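Local coordinates for BPH (PDB 5OVS), which is a bacterial proteasome homolog that assembles into a tetradecameric double ring and probably degrades proteins inside its cavity, at residues T1-R7 against F131-Y137; S139-Y143 against A170-E176. All blocks are in the same frame, centred on the assembly; numbering follows the deposited sequence.

Interaction 1: T1-R7 against F131-Y137; sequences TTVTIVR and FSKFYAY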
ATOM      1  N   THR K   1     -10.227  -5.303  31.179  1.00 31.03           N
ATOM      2  CA  THR K   1     -11.451  -5.511  31.998  1.00 31.13           C
ATOM      3  C   THR K   1     -11.686  -7.009  32.179  1.00 31.07           C
ATOM      4  O   THR K   1     -11.372  -7.791  31.298  1.00 31.84           O
ATOM      5  CB  THR K   1     -12.677  -4.846  31.338  1.00 30.73           C
ATOM      6  OG1 THR K   1     -12.576  -3.425  31.461  1.00 31.78           O
ATOM      7  CG2 THR K   1     -13.944  -5.269  31.992  1.00 31.69           C
ATOM      8  N   THR K   2     -12.206  -7.402  33.340  1.00 30.63           N
ATOM      9  CA  THR K   2     -12.724  -8.744  33.537  1.00 29.44           C
ATOM     10  C   THR K   2     -14.078  -8.673  34.221  1.00 28.86           C
ATOM     11  O   THR K   2     -14.225  -8.023  35.255  1.00 28.21           O
ATOM     12  CB  THR K   2     -11.805  -9.594  34.405  1.00 29.82           C
ATOM     13  OG1 THR K   2     -10.509  -9.653  33.798  1.00 31.29           O
ATOM     14  CG2 THR K   2     -12.358 -11.011  34.538  1.00 29.70           C
ATOM     15  N   VAL K   3     -15.054  -9.352  33.626  1.00 27.89           N
ATOM     16  CA  VAL K   3     -16.370  -9.534  34.227  1.00 27.62           C
ATOM     17  C   VAL K   3     -16.645 -11.036  34.304  1.00 27.40           C
ATOM     18  O   VAL K   3     -16.287 -11.778  33.389  1.00 28.21           O
ATOM     19  CB  VAL K   3     -17.488  -8.837  33.427  1.00 27.30           C
ATOM     20  CG1 VAL K   3     -17.392  -7.325  33.567  1.00 27.44           C
ATOM     21  CG2 VAL K   3     -17.463  -9.237  31.958  1.00 27.30           C
ATOM     22  N   THR K   4     -17.248 -11.484  35.395  1.00 26.18           N
ATOM     23  CA  THR K   4     -17.546 -12.889  35.563  1.00 26.43           C
ATOM     24  C   THR K   4     -18.995 -13.101  36.003  1.00 27.61           C
ATOM     25  O   THR K   4     -19.652 -12.216  36.592  1.00 27.43           O
ATOM     26  CB  THR K   4     -16.609 -13.553  36.582  1.00 26.02           C
ATOM     27  OG1 THR K   4     -16.744 -12.898  37.845  1.00 26.09           O
ATOM     28  CG2 THR K   4     -15.133 -13.471  36.118  1.00 25.80           C
ATOM     29  N   ILE K   5     -19.490 -14.291  35.708  1.00 27.71           N
ATOM     30  CA  ILE K   5     -20.836 -14.630  36.067  1.00 28.25           C
ATOM     31  C   ILE K   5     -20.887 -16.117  36.408  1.00 29.33           C
ATOM     32  O   ILE K   5     -20.267 -16.936  35.739  1.00 29.61           O
ATOM     33  CB  ILE K   5     -21.805 -14.243  34.939  1.00 27.68           C
ATOM     34  CG1 ILE K   5     -23.225 -14.141  35.493  1.00 27.65           C
ATOM     35  CG2 ILE K   5     -21.678 -15.199  33.764  1.00 27.11           C
ATOM     36  CD1 ILE K   5     -24.157 -13.372  34.602  1.00 27.87           C
ATOM     37  N   VAL K   6     -21.591 -16.438  37.486  1.00 30.64           N
ATOM     38  CA  VAL K   6     -21.571 -17.776  38.056  1.00 31.18           C
ATOM     39  C   VAL K   6     -22.944 -18.152  38.616  1.00 32.69           C
ATOM     40  O   VAL K   6     -23.662 -17.336  39.217  1.00 32.75           O
ATOM     41  CB  VAL K   6     -20.523 -17.901  39.167  1.00 30.85           C
ATOM     42  CG1 VAL K   6     -20.508 -19.318  39.721  1.00 31.25           C
ATOM     43  CG2 VAL K   6     -19.142 -17.505  38.653  1.00 30.62           C
ATOM     44  N   ARG K   7     -23.262 -19.421  38.413  1.00 34.00           N
ATOM     45  CA  ARG K   7     -24.497 -20.029  38.807  1.00 35.79           C
ATOM     46  C   ARG K   7     -24.112 -21.282  39.593  1.00 36.40           C
ATOM     47  O   ARG K   7     -23.518 -22.199  39.039  1.00 37.79           O
ATOM     48  CB  ARG K   7     -25.216 -20.392  37.512  1.00 37.08           C
ATOM     49  CG  ARG K   7     -26.631 -20.893  37.660  1.00 39.14           C
ATOM     50  CD  ARG K   7     -27.004 -21.798  36.499  1.00 39.37           C
ATOM     51  NE  ARG K   7     -28.148 -22.614  36.886  1.00 40.56           N
ATOM     52  CZ  ARG K   7     -29.387 -22.472  36.431  1.00 40.97           C
ATOM     53  NH1 ARG K   7     -29.686 -21.553  35.521  1.00 40.16           N
ATOM     54  NH2 ARG K   7     -30.337 -23.279  36.885  1.00 42.28           N
ATOM     55  N   PHE K 131     -25.788 -19.337  30.092  1.00 30.70           N
ATOM     56  CA  PHE K 131     -24.700 -20.153  30.608  1.00 31.04           C
ATOM     57  C   PHE K 131     -25.202 -21.117  31.656  1.00 29.94           C
ATOM     58  O   PHE K 131     -26.145 -20.822  32.381  1.00 28.53           O
ATOM     59  CB  PHE K 131     -23.586 -19.262  31.151  1.00 31.33           C
ATOM     60  CG  PHE K 131     -22.987 -18.377  30.109  1.00 32.03           C
ATOM     61  CD1 PHE K 131     -22.309 -18.928  29.033  1.00 31.86           C
ATOM     62  CD2 PHE K 131     -23.116 -16.991  30.185  1.00 33.03           C
ATOM     63  CE1 PHE K 131     -21.771 -18.120  28.048  1.00 32.33           C
ATOM     64  CE2 PHE K 131     -22.568 -16.176  29.204  1.00 32.94           C
ATOM     65  CZ  PHE K 131     -21.898 -16.742  28.134  1.00 32.37           C
ATOM     66  N   SER K 132     -24.568 -22.283  31.712  1.00 29.76           N
ATOM     67  CA  SER K 132     -25.024 -23.369  32.578  1.00 30.19           C
ATOM     68  C   SER K 132     -24.292 -23.361  33.923  1.00 30.95           C
ATOM     69  O   SER K 132     -24.800 -23.865  34.910  1.00 31.76           O
ATOM     70  CB  SER K 132     -24.901 -24.728  31.857  1.00 30.16           C
ATOM     71  OG  SER K 132     -23.576 -25.015  31.383  1.00 30.26           O
ATOM     72  N   LYS K 133     -23.108 -22.757  33.966  1.00 32.39           N
ATOM     73  CA  LYS K 133     -22.216 -22.860  35.120  1.00 32.83           C
ATOM     74  C   LYS K 133     -21.565 -21.515  35.400  1.00 32.18           C
ATOM     75  O   LYS K 133     -21.890 -20.853  36.380  1.00 32.46           O
ATOM     76  CB  LYS K 133     -21.133 -23.919  34.857  1.00 33.47           C
ATOM     77  CG  LYS K 133     -21.637 -25.348  34.723  1.00 34.77           C
ATOM     78  CD  LYS K 133     -20.560 -26.207  34.077  1.00 36.20           C
ATOM     79  CE  LYS K 133     -20.790 -27.694  34.236  1.00 37.32           C
ATOM     80  NZ  LYS K 133     -21.627 -28.283  33.160  1.00 38.17           N
ATOM     81  N   PHE K 134     -20.650 -21.114  34.521  1.00 31.52           N
ATOM     82  CA  PHE K 134     -19.993 -19.827  34.626  1.00 30.63           C
ATOM     83  C   PHE K 134     -19.542 -19.319  33.264  1.00 30.23           C
ATOM     84  O   PHE K 134     -19.567 -20.059  32.287  1.00 29.93           O
ATOM     85  CB  PHE K 134     -18.810 -19.903  35.588  1.00 30.59           C
ATOM     86  CG  PHE K 134     -17.739 -20.897  35.204  1.00 30.34           C
ATOM     87  CD1 PHE K 134     -16.707 -20.534  34.350  1.00 31.13           C
ATOM     88  CD2 PHE K 134     -17.719 -22.164  35.758  1.00 30.59           C
ATOM     89  CE1 PHE K 134     -15.691 -21.432  34.023  1.00 31.21           C
ATOM     90  CE2 PHE K 134     -16.716 -23.068  35.443  1.00 30.65           C
ATOM     91  CZ  PHE K 134     -15.698 -22.703  34.576  1.00 31.23           C
ATOM     92  N   TYR K 135     -19.184 -18.040  33.195  1.00 29.36           N
ATOM     93  CA  TYR K 135     -18.446 -17.514  32.049  1.00 29.56           C
ATOM     94  C   TYR K 135     -17.825 -16.175  32.404  1.00 29.75           C
ATOM     95  O   TYR K 135     -18.052 -15.651  33.498  1.00 30.76           O
ATOM     96  CB  TYR K 135     -19.317 -17.416  30.771  1.00 29.27           C
ATOM     97  CG  TYR K 135     -18.508 -17.548  29.489  1.00 29.02           C
ATOM     98  CD1 TYR K 135     -17.684 -18.652  29.272  1.00 29.25           C
ATOM     99  CD2 TYR K 135     -18.555 -16.566  28.502  1.00 29.17           C
ATOM    100  CE1 TYR K 135     -16.921 -18.764  28.123  1.00 29.40           C
ATOM    101  CE2 TYR K 135     -17.800 -16.670  27.345  1.00 28.94           C
ATOM    102  CZ  TYR K 135     -16.988 -17.769  27.162  1.00 29.41           C
ATOM    103  OH  TYR K 135     -16.257 -17.885  26.012  1.00 29.78           O
ATOM    104  N   ALA K 136     -17.000 -15.651  31.496  1.00 30.24           N
ATOM    105  CA  ALA K 136     -16.278 -14.388  31.700  1.00 29.39           C
ATOM    106  C   ALA K 136     -16.058 -13.682  30.369  1.00 28.60           C
ATOM    107  O   ALA K 136     -15.912 -14.338  29.350  1.00 29.05           O
ATOM    108  CB  ALA K 136     -14.936 -14.656  32.362  1.00 29.23           C
ATOM    109  N   TYR K 137     -16.042 -12.351  30.393  1.00 27.86           N
ATOM    110  CA  TYR K 137     -15.733 -11.523  29.216  1.00 26.75           C
ATOM    111  C   TYR K 137     -14.740 -10.462  29.628  1.00 25.34           C
ATOM    112  O   TYR K 137     -14.453 -10.278  30.823  1.00 24.25           O
ATOM    113  CB  TYR K 137     -16.981 -10.823  28.667  1.00 27.25           C
ATOM    114  CG  TYR K 137     -17.871 -11.636  27.738  1.00 27.66           C
ATOM    115  CD1 TYR K 137     -17.334 -12.402  26.703  1.00 27.77           C
ATOM    116  CD2 TYR K 137     -19.275 -11.597  27.881  1.00 27.97           C
ATOM    117  CE1 TYR K 137     -18.155 -13.129  25.852  1.00 28.39           C
ATOM    118  CE2 TYR K 137     -20.105 -12.327  27.044  1.00 28.06           C
ATOM    119  CZ  TYR K 137     -19.544 -13.090  26.036  1.00 29.02           C
ATOM    120  OH  TYR K 137     -20.373 -13.807  25.203  1.00 30.43           O
TER
HETATM  121  O   HOH W   1     -28.680 -19.732  33.394  1.00 20.22           O
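Ile5 faces Tyr135 as an antiparallel hydrogen-bonded pair. The strands concerned are 3-7 and 134-137, whose axes approach to 4.8 Å. Ile5 N donates to Tyr135 O at 3.0 Å, and Tyr135 N donates back to Ile5 O. With chi1 of Ile5 at -160°, its CG2 methyl sits between the backbone N and the carbonyl carbon. From there CG2 reaches over the neighbouring strand, 3.7 Å from Tyr135 O. The same methyl approaches the Phe131 ring obliquely at CD2. Tyr135 CB covers one face of that ring, 3.5 Å above its centre.

Tyr137 makes a second hydrogen-bonded pair, with Val3. The bond from Val3 N to Tyr137 O is nearly straight, 171° at the hydrogen. Val3 CG2 touches Tyr137 CB at 3.7 Å, the two side chains running at a slant to each other. The tyrosine ring then turns from residues 1-7. It touches Leu112 of the strand 111-115 and meets Trp22 of a neighbouring subunit edge-to-face.

Arg7 closes the ladder near the turn. Its N donates to Lys133 O at 2.8 Å. CG lies anti to the backbone N (chi1 -173°) and the chain runs extended to NE. This carries CD alongside Ser132 O, 3.4 Å away. At the edge of the guanidinium, in its plane, NH1 donates to a water 3.0 Å away. That water donates in turn to Phe131 O, tying the arginine to the start of segment 131-137.

Thr4 and Val6, with Ala136 and Phe134, lie on the other side of the sheet. Helices 141-151 and 159-173 cover this side, and Thr4 OG1 is bonded to Ala163 O. Val3, Ile5 and Tyr137 face the second sheet. Two antiparallel sheets packed between helical layers are the sandwich of the N-terminal nucleophile hydrolases, the fold of proteasome subunits.

Interaction 2: S139-Y143 against A170-E176; sequences SGSPY and AAEFHDE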
ATOM      1  N   SER K 139     -10.777  -8.629  28.288  1.00 24.74           N
ATOM      2  CA  SER K 139      -9.425  -9.095  27.979  1.00 25.16           C
ATOM      3  C   SER K 139      -8.912 -10.074  29.037  1.00 25.49           C
ATOM      4  O   SER K 139      -8.029 -10.883  28.754  1.00 25.86           O
ATOM      5  CB  SER K 139      -8.472  -7.895  27.869  1.00 25.75           C
ATOM      6  OG  SER K 139      -8.469  -7.114  29.074  1.00 25.69           O
ATOM      7  N   GLY K 140      -9.461 -10.004  30.253  1.00 25.26           N
ATOM      8  CA  GLY K 140      -9.096 -10.947  31.312  1.00 25.23           C
ATOM      9  C   GLY K 140      -9.855 -12.266  31.412  1.00 24.95           C
ATOM     10  O   GLY K 140      -9.620 -13.018  32.349  1.00 24.14           O
ATOM     11  N   SER K 141     -10.748 -12.561  30.461  1.00 25.19           N
ATOM     12  CA  SER K 141     -11.555 -13.801  30.504  1.00 25.59           C
ATOM     13  C   SER K 141     -10.777 -15.093  30.612  1.00 25.49           C
ATOM     14  O   SER K 141     -11.135 -15.936  31.432  1.00 25.34           O
ATOM     15  CB  SER K 141     -12.525 -13.914  29.330  1.00 26.04           C
ATOM     16  OG  SER K 141     -12.088 -13.155  28.239  1.00 27.51           O
ATOM     17  N   PRO K 142      -9.718 -15.263  29.790  1.00 25.36           N
ATOM     18  CA  PRO K 142      -9.082 -16.574  29.789  1.00 25.02           C
ATOM     19  C   PRO K 142      -8.523 -16.926  31.148  1.00 24.84           C
ATOM     20  O   PRO K 142      -8.718 -18.039  31.625  1.00 25.50           O
ATOM     21  CB  PRO K 142      -7.994 -16.451  28.717  1.00 25.72           C
ATOM     22  CG  PRO K 142      -7.814 -15.013  28.452  1.00 25.43           C
ATOM     23  CD  PRO K 142      -9.062 -14.315  28.868  1.00 25.32           C
ATOM     24  N   TYR K 143      -7.880 -15.963  31.785  1.00 24.67           N
ATOM     25  CA  TYR K 143      -7.435 -16.101  33.175  1.00 24.49           C
ATOM     26  C   TYR K 143      -8.598 -16.401  34.129  1.00 24.48           C
ATOM     27  O   TYR K 143      -8.474 -17.269  34.995  1.00 25.43           O
ATOM     28  CB  TYR K 143      -6.729 -14.816  33.655  1.00 24.46           C
ATOM     29  CG  TYR K 143      -5.631 -14.290  32.763  1.00 24.33           C
ATOM     30  CD1 TYR K 143      -4.309 -14.720  32.922  1.00 24.85           C
ATOM     31  CD2 TYR K 143      -5.899 -13.348  31.771  1.00 24.08           C
ATOM     32  CE1 TYR K 143      -3.288 -14.236  32.115  1.00 24.62           C
ATOM     33  CE2 TYR K 143      -4.885 -12.867  30.958  1.00 23.95           C
ATOM     34  CZ  TYR K 143      -3.583 -13.318  31.141  1.00 24.37           C
ATOM     35  OH  TYR K 143      -2.580 -12.855  30.346  1.00 24.23           O
ATOM     36  N   ALA K 170      -7.422 -12.718  36.951  1.00 31.87           N
ATOM     37  CA  ALA K 170      -7.156 -11.801  35.844  1.00 31.96           C
ATOM     38  C   ALA K 170      -6.333 -10.611  36.312  1.00 31.90           C
ATOM     39  O   ALA K 170      -5.327 -10.254  35.685  1.00 33.30           O
ATOM     40  CB  ALA K 170      -8.450 -11.339  35.202  1.00 31.86           C
ATOM     41  N   ALA K 171      -6.733 -10.017  37.434  1.00 30.87           N
ATOM     42  CA  ALA K 171      -5.992  -8.884  37.983  1.00 29.70           C
ATOM     43  C   ALA K 171      -4.548  -9.251  38.317  1.00 29.43           C
ATOM     44  O   ALA K 171      -3.664  -8.423  38.243  1.00 29.74           O
ATOM     45  CB  ALA K 171      -6.688  -8.352  39.204  1.00 29.43           C
ATOM     46  N   GLU K 172      -4.320 -10.501  38.684  1.00 29.26           N
ATOM     47  CA  GLU K 172      -3.003 -10.970  39.073  1.00 29.33           C
ATOM     48  C   GLU K 172      -2.061 -11.002  37.866  1.00 29.17           C
ATOM     49  O   GLU K 172      -0.889 -10.686  37.980  1.00 29.28           O
ATOM     50  CB  GLU K 172      -3.131 -12.364  39.688  1.00 29.40           C
ATOM     51  CG  GLU K 172      -1.847 -12.945  40.250  1.00 30.36           C
ATOM     52  CD  GLU K 172      -1.520 -12.429  41.641  1.00 31.04           C
ATOM     53  OE1 GLU K 172      -2.146 -11.451  42.103  1.00 31.09           O
ATOM     54  OE2 GLU K 172      -0.629 -13.010  42.279  1.00 31.31           O
ATOM     55  N   PHE K 173      -2.589 -11.368  36.705  1.00 29.22           N
ATOM     56  CA  PHE K 173      -1.754 -11.613  35.544  1.00 29.24           C
ATOM     57  C   PHE K 173      -1.931 -10.698  34.342  1.00 28.48           C
ATOM     58  O   PHE K 173      -1.102 -10.755  33.428  1.00 27.67           O
ATOM     59  CB  PHE K 173      -1.919 -13.071  35.109  1.00 29.74           C
ATOM     60  CG  PHE K 173      -1.354 -14.034  36.087  1.00 29.67           C
ATOM     61  CD1 PHE K 173       0.016 -14.183  36.202  1.00 30.26           C
ATOM     62  CD2 PHE K 173      -2.182 -14.757  36.921  1.00 30.03           C
ATOM     63  CE1 PHE K 173       0.557 -15.060  37.126  1.00 30.95           C
ATOM     64  CE2 PHE K 173      -1.657 -15.656  37.834  1.00 30.26           C
ATOM     65  CZ  PHE K 173      -0.284 -15.810  37.935  1.00 30.95           C
ATOM     66  N   HIS K 174      -2.963  -9.852  34.332  1.00 27.85           N
ATOM     67  CA  HIS K 174      -3.215  -9.011  33.160  1.00 27.75           C
ATOM     68  C   HIS K 174      -3.347  -7.507  33.409  1.00 27.83           C
ATOM     69  O   HIS K 174      -4.136  -7.055  34.251  1.00 27.71           O
ATOM     70  CB  HIS K 174      -4.447  -9.502  32.418  1.00 27.55           C
ATOM     71  CG  HIS K 174      -4.502  -9.032  31.005  1.00 27.73           C
ATOM     72  ND1 HIS K 174      -5.322  -8.007  30.598  1.00 27.83           N
ATOM     73  CD2 HIS K 174      -3.801  -9.416  29.913  1.00 28.09           C
ATOM     74  CE1 HIS K 174      -5.141  -7.791  29.308  1.00 28.22           C
ATOM     75  NE2 HIS K 174      -4.217  -8.629  28.871  1.00 28.57           N
ATOM     76  N   ASP K 175      -2.630  -6.727  32.602  1.00 27.95           N
ATOM     77  CA  ASP K 175      -2.463  -5.299  32.885  1.00 28.01           C
ATOM     78  C   ASP K 175      -3.721  -4.433  32.674  1.00 27.81           C
ATOM     79  O   ASP K 175      -3.722  -3.250  33.035  1.00 27.33           O
ATOM     80  CB  ASP K 175      -1.255  -4.724  32.129  1.00 28.07           C
ATOM     81  CG  ASP K 175      -1.422  -4.746  30.617  1.00 28.27           C
ATOM     82  OD1 ASP K 175      -2.565  -4.849  30.132  1.00 26.84           O
ATOM     83  OD2 ASP K 175      -0.378  -4.648  29.903  1.00 29.55           O
ATOM     84  N   GLU K 176      -4.772  -5.006  32.096  1.00 27.42           N
ATOM     85  CA  GLU K 176      -6.020  -4.281  31.898  1.00 28.27           C
ATOM     86  C   GLU K 176      -7.063  -4.545  32.994  1.00 28.04           C
ATOM     87  O   GLU K 176      -8.162  -4.021  32.930  1.00 28.28           O
ATOM     88  CB  GLU K 176      -6.600  -4.599  30.507  1.00 29.01           C
ATOM     89  CG  GLU K 176      -5.666  -4.210  29.368  1.00 29.35           C
ATOM     90  CD  GLU K 176      -6.284  -4.334  27.985  1.00 29.77           C
ATOM     91  OE1 GLU K 176      -7.267  -5.079  27.805  1.00 30.90           O
ATOM     92  OE2 GLU K 176      -5.780  -3.679  27.052  1.00 30.84           O
TER
HETATM   93  O   HOH W   2      -7.879  -7.589  31.560  1.00 21.98           O
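Tyr143 lies against the end of helix 159-173, touching Ala170, Phe173 and His174. Its CB rests 3.8 Å from Ala170 CA. With chi1 at -51°, CG sits beside the backbone N, and the ring runs on toward the helix end. Along one side of the ring, CD1 and CE1 meet the CB of Phe173, with CE1 at 3.5 Å. Along the other side, CE2 lies 3.7 Å from His174 CB. At the tip, OH sits near the edge of the imidazole, 3.7 Å from His174 CD2. The two rings meet obliquely, with planes at 41°. A serine in place of Tyr143 would probably open a gap between Ala170, Phe173 and His174 and leave the imidazole less firmly fixed.

Gly140, at the N-cap position of helix 141-151, brings the backbones together. Its O lies 3.5 Å from Ala170 CB.

A polar cluster closes the other end. Ser139 OG donates to Glu176 OE1 at 2.7 Å, and OE1 accepts through its anti lone pair. One water donates to Ser139 OG at 2.6 Å and is also hydrogen-bonded to His174 ND1 at 2.8 Å. Ser139 O lies over one face of the imidazole and Asp175 OD1 over the opposite face, toward its rim. The histidine ring thus has an oxygen over each face, and a water bridges it to the serine.

Other subunits adjoin this region. Gly24 and Gly25 of one neighbouring subunit pack on His174 and Tyr143, and Lys21 of that subunit forms a salt bridge with Asp175. Asp175 also packs on its own counterpart there, consistent with a twofold contact between rings. A Gly-Ser-Gly turn leading into a helix beside the N-terminal threonine is a feature of proteasome-type active sites.

The two contacts are in series: strand 134-137 of interaction 1 leads into helix 141-151 of interaction 2. Their centres are about 14 Å apart, but they touch at the N-terminus. Thr1 O lies 3.1 Å from Gly140 N, a probable hydrogen bond. Thr2 OG1 packs 3.0 Å from Ala170 CB. Ser139 OG is 3.3 Å from Thr1 N, a weak bond, so the serine held by Glu176 also borders the first residue. Thr1 OG1 is bonded to Lys37 NZ. In proteasome relatives the N-terminal threonine is the nucleophile, so interaction 1 probably anchors its strand while interaction 2 forms one wall beside it.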